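Long-range contacts in lasso peptide isopeptidase AtxE2 (Asticcacaulis excentricus, PDB 5TXE), which hydrolyses the isopeptide bond of the lasso peptides astexin-2 and astexin-3, turning the threaded substrates into linear peptides: residues T348-Q352 with C363-S367; P400-L405 with F416-L421; Y438-L444 with S466-P470. The protein carries 1 engineered substitution. All coordinates share one frame; numbering follows the deposited sequence.

Contact 1 (T348-Q352 with C363-S367); sequences TGLLQ and CAQES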
# COMPACT_ATOMS: atom_id res chain seq x y z
N THR A 348 14.13 -6.38 -11.49
CA THR A 348 12.83 -6.58 -10.84
C THR A 348 12.98 -5.92 -9.43
O THR A 348 14.09 -5.62 -9.00
CB THR A 348 12.47 -8.06 -10.81
OG1 THR A 348 13.42 -8.77 -10.04
CG2 THR A 348 12.52 -8.63 -12.19
N GLY A 349 11.91 -5.49 -8.80
CA GLY A 349 12.02 -4.81 -7.54
C GLY A 349 11.58 -3.37 -7.65
O GLY A 349 11.01 -2.95 -8.65
N LEU A 350 11.87 -2.64 -6.60
CA LEU A 350 11.48 -1.27 -6.48
C LEU A 350 12.63 -0.48 -5.89
O LEU A 350 13.37 -0.99 -5.06
CB LEU A 350 10.28 -1.14 -5.53
CG LEU A 350 9.01 -1.89 -5.91
CD1 LEU A 350 8.01 -2.08 -4.75
CD2 LEU A 350 8.37 -1.12 -7.05
N LEU A 351 12.73 0.77 -6.32
CA LEU A 351 13.57 1.76 -5.66
C LEU A 351 12.66 2.86 -5.20
O LEU A 351 11.92 3.41 -5.99
CB LEU A 351 14.58 2.37 -6.62
CG LEU A 351 15.62 1.47 -7.20
CD1 LEU A 351 16.44 2.31 -8.18
CD2 LEU A 351 16.52 0.91 -6.12
N GLN A 352 12.75 3.19 -3.92
CA GLN A 352 11.78 4.05 -3.30
C GLN A 352 12.48 5.20 -2.58
O GLN A 352 13.49 5.00 -1.91
CB GLN A 352 11.01 3.21 -2.27
CG GLN A 352 10.25 2.06 -2.90
CD GLN A 352 10.18 0.84 -2.00
OE1 GLN A 352 11.12 0.53 -1.27
NE2 GLN A 352 9.11 0.09 -2.12
N CYS A 363 18.78 5.11 -1.91
CA CYS A 363 17.40 4.61 -2.09
C CYS A 363 16.98 3.57 -1.04
O CYS A 363 17.81 2.82 -0.52
CB CYS A 363 17.30 3.88 -3.43
SG CYS A 363 17.75 4.89 -4.84
N ALA A 364 15.68 3.46 -0.79
CA ALA A 364 15.18 2.21 -0.26
C ALA A 364 15.00 1.28 -1.43
O ALA A 364 14.70 1.72 -2.52
CB ALA A 364 13.86 2.41 0.48
N GLN A 365 15.10 -0.03 -1.20
CA GLN A 365 14.99 -1.00 -2.28
C GLN A 365 14.43 -2.30 -1.73
O GLN A 365 14.67 -2.64 -0.56
CB GLN A 365 16.37 -1.27 -2.87
CG GLN A 365 16.40 -2.26 -4.03
CD GLN A 365 16.74 -3.68 -3.62
OE1 GLN A 365 17.46 -3.93 -2.66
NE2 GLN A 365 16.26 -4.64 -4.40
N GLU A 366 13.68 -3.01 -2.56
CA GLU A 366 13.18 -4.33 -2.20
C GLU A 366 12.95 -5.17 -3.43
O GLU A 366 12.82 -4.64 -4.52
CB GLU A 366 11.89 -4.22 -1.36
CG GLU A 366 10.80 -3.45 -1.99
CD GLU A 366 9.53 -3.47 -1.16
OE1 GLU A 366 8.94 -4.58 -1.08
OE2 GLU A 366 9.08 -2.40 -0.67
N SER A 367 12.95 -6.48 -3.23
CA SER A 367 12.64 -7.39 -4.29
C SER A 367 12.12 -8.67 -3.66
O SER A 367 12.01 -8.76 -2.44
CB SER A 367 13.86 -7.62 -5.20
OG SER A 367 14.84 -8.38 -4.55
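The antiparallel hairpin of strands 350-357 and 360-367 belongs to a four-stranded sheet, one blade of the beta-propeller domain found in prolyl oligopeptidase relatives. Leu350 with Glu366 and Gln352 with Ala364 are its hydrogen-bonded pairs here; Gln352 N reaches Ala364 O at 2.8 Å. Leu351 and Gln365 form the non-hydrogen-bonded pair between them, on the other face, where Leu351 CD2 lies 3.8 Å from Gln365 CG. On the face of Leu350, Gln352 and Glu366, the Gln352 amide meets the Glu366 carboxylate nearly at right angles, their planes 74° apart. Gln352 NE2 gives an almost straight bond to Glu366 OE2 at 2.9 Å, arriving from above the carboxylate plane. Glu366 CG stands between its backbone N and carbonyl carbon (chi1 56°), and the extended chain beyond lies alongside Leu350, whose CD1 is 4.1 Å from Glu366 CD. The buried carboxylate is gripped further by Arg372 through OE2 and by the backbone N of Phe443 through OE1. Cys363 is disulfide-bonded to Cys354 of the partner strand, and Gln365 OE1 accepts from Arg373. Strand 350-357 is outermost in the sheet, with Leu351 packing on Met329 of strand 328-335; strand 360-367 pairs on with strand 373-378.

Contact 2 (P400-L405 with F416-L421); sequences PKVERL and FSDLVL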
# COMPACT_ATOMS: atom_id res chain seq x y z
N PRO A 400 12.11 -20.32 -0.01
CA PRO A 400 11.40 -20.84 -1.17
C PRO A 400 12.06 -20.38 -2.44
O PRO A 400 12.82 -19.38 -2.45
CB PRO A 400 10.03 -20.15 -1.08
CG PRO A 400 9.84 -19.90 0.36
CD PRO A 400 11.21 -19.58 0.89
N LYS A 401 11.76 -21.10 -3.51
CA LYS A 401 12.25 -20.77 -4.83
C LYS A 401 11.21 -19.84 -5.47
O LYS A 401 10.01 -20.12 -5.41
CB LYS A 401 12.45 -22.08 -5.61
CG LYS A 401 12.95 -21.93 -7.05
CD LYS A 401 12.83 -23.24 -7.88
CE LYS A 401 12.36 -23.04 -9.33
NZ LYS A 401 13.43 -22.54 -10.23
N VAL A 402 11.66 -18.75 -6.09
CA VAL A 402 10.80 -17.82 -6.81
C VAL A 402 11.09 -17.77 -8.31
O VAL A 402 12.23 -17.70 -8.72
CB VAL A 402 11.01 -16.39 -6.28
CG1 VAL A 402 9.96 -15.46 -6.88
CG2 VAL A 402 10.88 -16.40 -4.79
N GLU A 403 10.05 -17.72 -9.12
CA GLU A 403 10.23 -17.63 -10.53
C GLU A 403 9.18 -16.67 -11.09
O GLU A 403 7.99 -16.83 -10.83
CB GLU A 403 10.07 -19.04 -11.10
CG GLU A 403 9.45 -19.08 -12.46
CD GLU A 403 9.24 -20.50 -13.01
OE1 GLU A 403 9.41 -21.53 -12.25
OE2 GLU A 403 8.85 -20.55 -14.22
N ARG A 404 9.58 -15.68 -11.86
CA ARG A 404 8.62 -14.76 -12.44
C ARG A 404 7.96 -15.32 -13.68
O ARG A 404 8.66 -15.73 -14.58
CB ARG A 404 9.29 -13.48 -12.83
CG ARG A 404 8.30 -12.45 -13.36
CD ARG A 404 8.75 -11.04 -13.02
NE ARG A 404 8.58 -10.72 -11.60
CZ ARG A 404 8.75 -9.51 -11.08
NH1 ARG A 404 9.10 -8.47 -11.84
NH2 ARG A 404 8.55 -9.34 -9.79
N LEU A 405 6.63 -15.33 -13.70
CA LEU A 405 5.81 -15.86 -14.77
C LEU A 405 5.37 -14.71 -15.65
O LEU A 405 5.08 -13.61 -15.14
CB LEU A 405 4.50 -16.52 -14.26
CG LEU A 405 4.57 -17.65 -13.26
CD1 LEU A 405 3.18 -17.95 -12.72
CD2 LEU A 405 5.16 -18.88 -13.89
N PHE A 416 2.36 -10.12 -15.64
CA PHE A 416 3.34 -10.89 -14.88
C PHE A 416 2.76 -11.30 -13.52
O PHE A 416 1.75 -10.73 -13.06
CB PHE A 416 4.66 -10.13 -14.76
CG PHE A 416 4.71 -9.10 -13.64
CD1 PHE A 416 4.32 -7.78 -13.86
CD2 PHE A 416 5.20 -9.45 -12.38
CE1 PHE A 416 4.42 -6.82 -12.86
CE2 PHE A 416 5.27 -8.51 -11.35
CZ PHE A 416 4.89 -7.19 -11.59
N SER A 417 3.38 -12.31 -12.93
CA SER A 417 3.13 -12.70 -11.56
C SER A 417 4.29 -13.53 -11.08
O SER A 417 5.12 -13.89 -11.88
CB SER A 417 1.85 -13.52 -11.49
OG SER A 417 0.74 -12.68 -11.72
N ASP A 418 4.37 -13.80 -9.78
CA ASP A 418 5.46 -14.59 -9.22
C ASP A 418 4.96 -15.91 -8.69
O ASP A 418 3.94 -15.96 -8.06
CB ASP A 418 6.20 -13.79 -8.14
CG ASP A 418 7.06 -12.62 -8.73
OD1 ASP A 418 7.91 -12.90 -9.64
OD2 ASP A 418 6.88 -11.44 -8.33
N LEU A 419 5.66 -17.00 -9.05
CA LEU A 419 5.40 -18.31 -8.58
C LEU A 419 6.40 -18.58 -7.47
O LEU A 419 7.59 -18.37 -7.63
CB LEU A 419 5.54 -19.30 -9.70
CG LEU A 419 5.48 -20.76 -9.27
CD1 LEU A 419 4.11 -21.10 -8.71
CD2 LEU A 419 5.83 -21.72 -10.42
N VAL A 420 5.90 -19.04 -6.33
CA VAL A 420 6.76 -19.37 -5.21
C VAL A 420 6.59 -20.81 -4.89
O VAL A 420 5.45 -21.28 -4.77
CB VAL A 420 6.36 -18.54 -4.00
CG1 VAL A 420 7.35 -18.70 -2.86
CG2 VAL A 420 6.21 -17.07 -4.39
N LEU A 421 7.68 -21.56 -4.77
CA LEU A 421 7.57 -23.01 -4.51
C LEU A 421 8.20 -23.37 -3.20
O LEU A 421 9.14 -22.73 -2.77
CB LEU A 421 8.23 -23.81 -5.62
CG LEU A 421 7.55 -23.58 -6.98
CD1 LEU A 421 8.41 -24.08 -8.16
CD2 LEU A 421 6.21 -24.25 -7.01
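With CG anti to its backbone N (chi1 -176°) and bends at chi2 and chi3, Arg404 folds its guanidinium across to strand 414-421, while Asp418 turns CG beside its own N (chi1 -71°) to present both carboxylate oxygens. Arg404 grips side-on: NE bonds Asp418 OD1 at 3.0 Å, nearly straight and in the guanidinium plane, and NH2 bonds Asp418 OD2 at 3.1 Å on its syn lone pair. The two planes are 35° apart, a twisted version of the bidentate salt bridge. Phe416 covers one guanidinium face, its CE2 3.6 Å from Arg404 CZ, with the ring and guanidinium planes clearly inclined to each other. Beneath these groups runs a regular antiparallel hairpin, in which Lys401-Leu421, Glu403-Leu419 and Leu405-Ser417 are hydrogen-bonded pairs; Leu405 N to Ser417 O is 2.8 Å. On the face opposite the salt bridge, Leu405 CG meets Leu419 CB at 4.0 Å, and Leu419 packs on Leu510 of helix 494-512. Glu403 lies beside Leu419, its OE2 bridged to Arg513. At the other end of the salt-bridge face, Pro400 CB presses on Val420 CG1 at 3.5 Å, both under helix 454-459. This hairpin forms one edge of the eight-stranded mixed sheet of the alpha/beta-hydrolase domain. Asp418 OD2 also accepts from Ser440 OG, and Arg404 NH1 is hydrogen-bonded to Asn327 OD1. Held by several partners, the ion pair is fixed in rotation, and the arginine probably stabilises the buried aspartate as its anion.

Contact 3 (Y438-L444 with S466-P470); sequences YSSRGFL and SFHSP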
# COMPACT_ATOMS: atom_id res chain seq x y z
N TYR A 438 -2.63 -8.19 -4.62
CA TYR A 438 -2.72 -8.09 -6.08
C TYR A 438 -1.58 -7.28 -6.66
O TYR A 438 -1.71 -6.79 -7.79
CB TYR A 438 -4.04 -7.47 -6.54
CG TYR A 438 -4.50 -6.22 -5.80
CD1 TYR A 438 -4.12 -4.94 -6.23
CD2 TYR A 438 -5.32 -6.32 -4.67
CE1 TYR A 438 -4.55 -3.81 -5.56
CE2 TYR A 438 -5.76 -5.19 -4.01
CZ TYR A 438 -5.39 -3.94 -4.45
OH TYR A 438 -5.85 -2.83 -3.80
N SER A 439 -0.50 -7.13 -5.88
CA SER A 439 0.73 -6.59 -6.38
C SER A 439 1.91 -7.43 -5.95
O SER A 439 1.99 -7.91 -4.81
CB SER A 439 0.98 -5.11 -6.07
OG SER A 439 0.52 -4.76 -4.83
N SER A 440 2.84 -7.59 -6.89
CA SER A 440 3.97 -8.46 -6.72
C SER A 440 5.27 -7.81 -7.18
O SER A 440 6.16 -8.50 -7.67
CB SER A 440 3.76 -9.78 -7.48
OG SER A 440 4.63 -10.76 -6.91
N ARG A 441 5.45 -6.51 -6.96
CA ARG A 441 6.67 -5.87 -7.44
C ARG A 441 7.83 -6.02 -6.52
O ARG A 441 8.98 -5.99 -6.97
CB ARG A 441 6.47 -4.38 -7.71
CG ARG A 441 5.38 -4.10 -8.74
CD ARG A 441 5.48 -2.66 -9.29
NE ARG A 441 4.76 -2.52 -10.54
CZ ARG A 441 5.32 -2.55 -11.75
NH1 ARG A 441 6.63 -2.72 -11.94
NH2 ARG A 441 4.53 -2.38 -12.79
N GLY A 442 7.55 -6.16 -5.22
CA GLY A 442 8.55 -5.95 -4.18
C GLY A 442 8.70 -7.22 -3.41
O GLY A 442 8.58 -8.31 -3.98
N PHE A 443 8.96 -7.07 -2.12
CA PHE A 443 9.23 -8.20 -1.26
C PHE A 443 7.95 -9.04 -1.09
O PHE A 443 6.89 -8.50 -0.93
CB PHE A 443 9.78 -7.71 0.07
CG PHE A 443 9.92 -8.77 1.08
CD1 PHE A 443 10.69 -9.91 0.80
CD2 PHE A 443 9.25 -8.67 2.33
CE1 PHE A 443 10.78 -10.96 1.75
CE2 PHE A 443 9.35 -9.70 3.28
CZ PHE A 443 10.12 -10.85 2.99
N LEU A 444 8.08 -10.34 -1.22
CA LEU A 444 6.93 -11.25 -1.03
C LEU A 444 6.64 -11.38 0.45
O LEU A 444 7.26 -12.19 1.13
CB LEU A 444 7.27 -12.60 -1.62
CG LEU A 444 7.50 -12.57 -3.15
CD1 LEU A 444 7.94 -13.94 -3.62
CD2 LEU A 444 6.31 -12.13 -3.94
N SER A 466 1.78 -15.28 -6.41
CA SER A 466 1.73 -13.88 -6.05
C SER A 466 1.34 -13.12 -7.31
O SER A 466 2.18 -12.80 -8.16
CB SER A 466 3.10 -13.44 -5.53
OG SER A 466 3.09 -12.10 -5.12
N PHE A 467 0.05 -12.82 -7.38
CA PHE A 467 -0.61 -12.22 -8.53
C PHE A 467 -0.45 -10.75 -8.62
O PHE A 467 -0.68 -10.05 -7.66
CB PHE A 467 -2.10 -12.46 -8.38
CG PHE A 467 -2.95 -11.98 -9.50
CD1 PHE A 467 -2.65 -12.28 -10.81
CD2 PHE A 467 -4.11 -11.30 -9.23
CE1 PHE A 467 -3.47 -11.85 -11.86
CE2 PHE A 467 -4.96 -10.88 -10.26
CZ PHE A 467 -4.64 -11.17 -11.57
N HIS A 468 -0.04 -10.28 -9.79
CA HIS A 468 0.05 -8.88 -10.02
C HIS A 468 -1.04 -8.54 -10.97
O HIS A 468 -0.98 -8.82 -12.14
CB HIS A 468 1.38 -8.48 -10.60
CG HIS A 468 1.55 -7.01 -10.64
ND1 HIS A 468 2.13 -6.31 -9.59
CD2 HIS A 468 1.14 -6.08 -11.54
CE1 HIS A 468 2.09 -5.02 -9.86
NE2 HIS A 468 1.51 -4.85 -11.04
N SER A 469 -2.05 -7.91 -10.47
CA SER A 469 -3.21 -7.65 -11.26
C SER A 469 -2.85 -6.90 -12.56
O SER A 469 -2.13 -5.92 -12.52
CB SER A 469 -4.18 -6.80 -10.45
OG SER A 469 -5.43 -6.92 -11.08
N PRO A 470 -3.43 -7.30 -13.69
CA PRO A 470 -3.02 -6.63 -14.91
C PRO A 470 -3.78 -5.34 -15.19
O PRO A 470 -4.82 -5.04 -14.58
CB PRO A 470 -3.37 -7.67 -15.98
CG PRO A 470 -4.63 -8.26 -15.46
CD PRO A 470 -4.38 -8.39 -13.98
O HOH W 1 -1.56 -4.54 -9.58
O HOH W 2 3.00 -10.08 -3.27
O HOH W 3 1.97 -1.63 -11.39
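Ser440 and Ser466 mark the tight end of this contact: their OG atoms lie 2.7 Å apart, each anti to its own backbone N, and Leu444 CD2 comes within 3.4 Å of Ser466 OG. Water 2 joins this buried pair, bonded to Ser466 OG and donating to Ser439 O. Beside it, the His468 ring is fixed by a backbone donor: Ser440 N points at ND1 from 3.1 Å, close to the ring plane, so ND1 serves as acceptor. The anti torsion of His468 (chi1 -171°) carries the ring along the 438-444 loop, where Arg441 CG approaches CE1 at 3.6 Å. Toward Arg441 the contact is looser and mediated by water. The guanidinium stands almost perpendicular to the imidazole, 88° between planes, and water 3 bridges the two by accepting from Arg441 NH2 and lying 3.3 Å from His468 NE2; Arg441 NH1 is held by Ser326 O. At Tyr438, which follows a cis peptide bond, the carbonyl oxygen takes Ser469 N at 2.9 Å from above the carbonyl plane, and water 1 donates to the same oxygen and to Ser469 O. The Tyr438 side chain leads away from 466-470 to the active site, close to Ala527, the engineered replacement of the nucleophile, and meets an aromatic side chain of the bound peptide edge-to-face. Tyr438 stabilises the alkoxide intermediate, so this loop anchors a catalytic residue. The loop follows strand 431-436; strand 463-467 lies between that strand and strand 414-421, with Phe467 packed on helix 494-512 and Ser466 on Ile454 of helix 454-459.

How the contacts relate
The three contacts follow one another along the chain, each closing before the next opens, and pass from a propeller blade into the hydrolase domain. Contacts 2 and 3, centres about 10 Å apart, share the eight-stranded sheet, in which strands 414-421 and 463-467 are neighbours. Asp418 O lies 2.8 Å from Ser466 N, and the Phe416 ring stacks on that of His468. Contact 1 sits in a separate sheet, about 14 Å from contact 3 and 18 Å from contact 2, centre to centre. It touches both: Leu350 packs on Arg441, and Thr348 on Arg404. The loop 438-444 thus spans the domain interface while carrying Tyr438 to the active site.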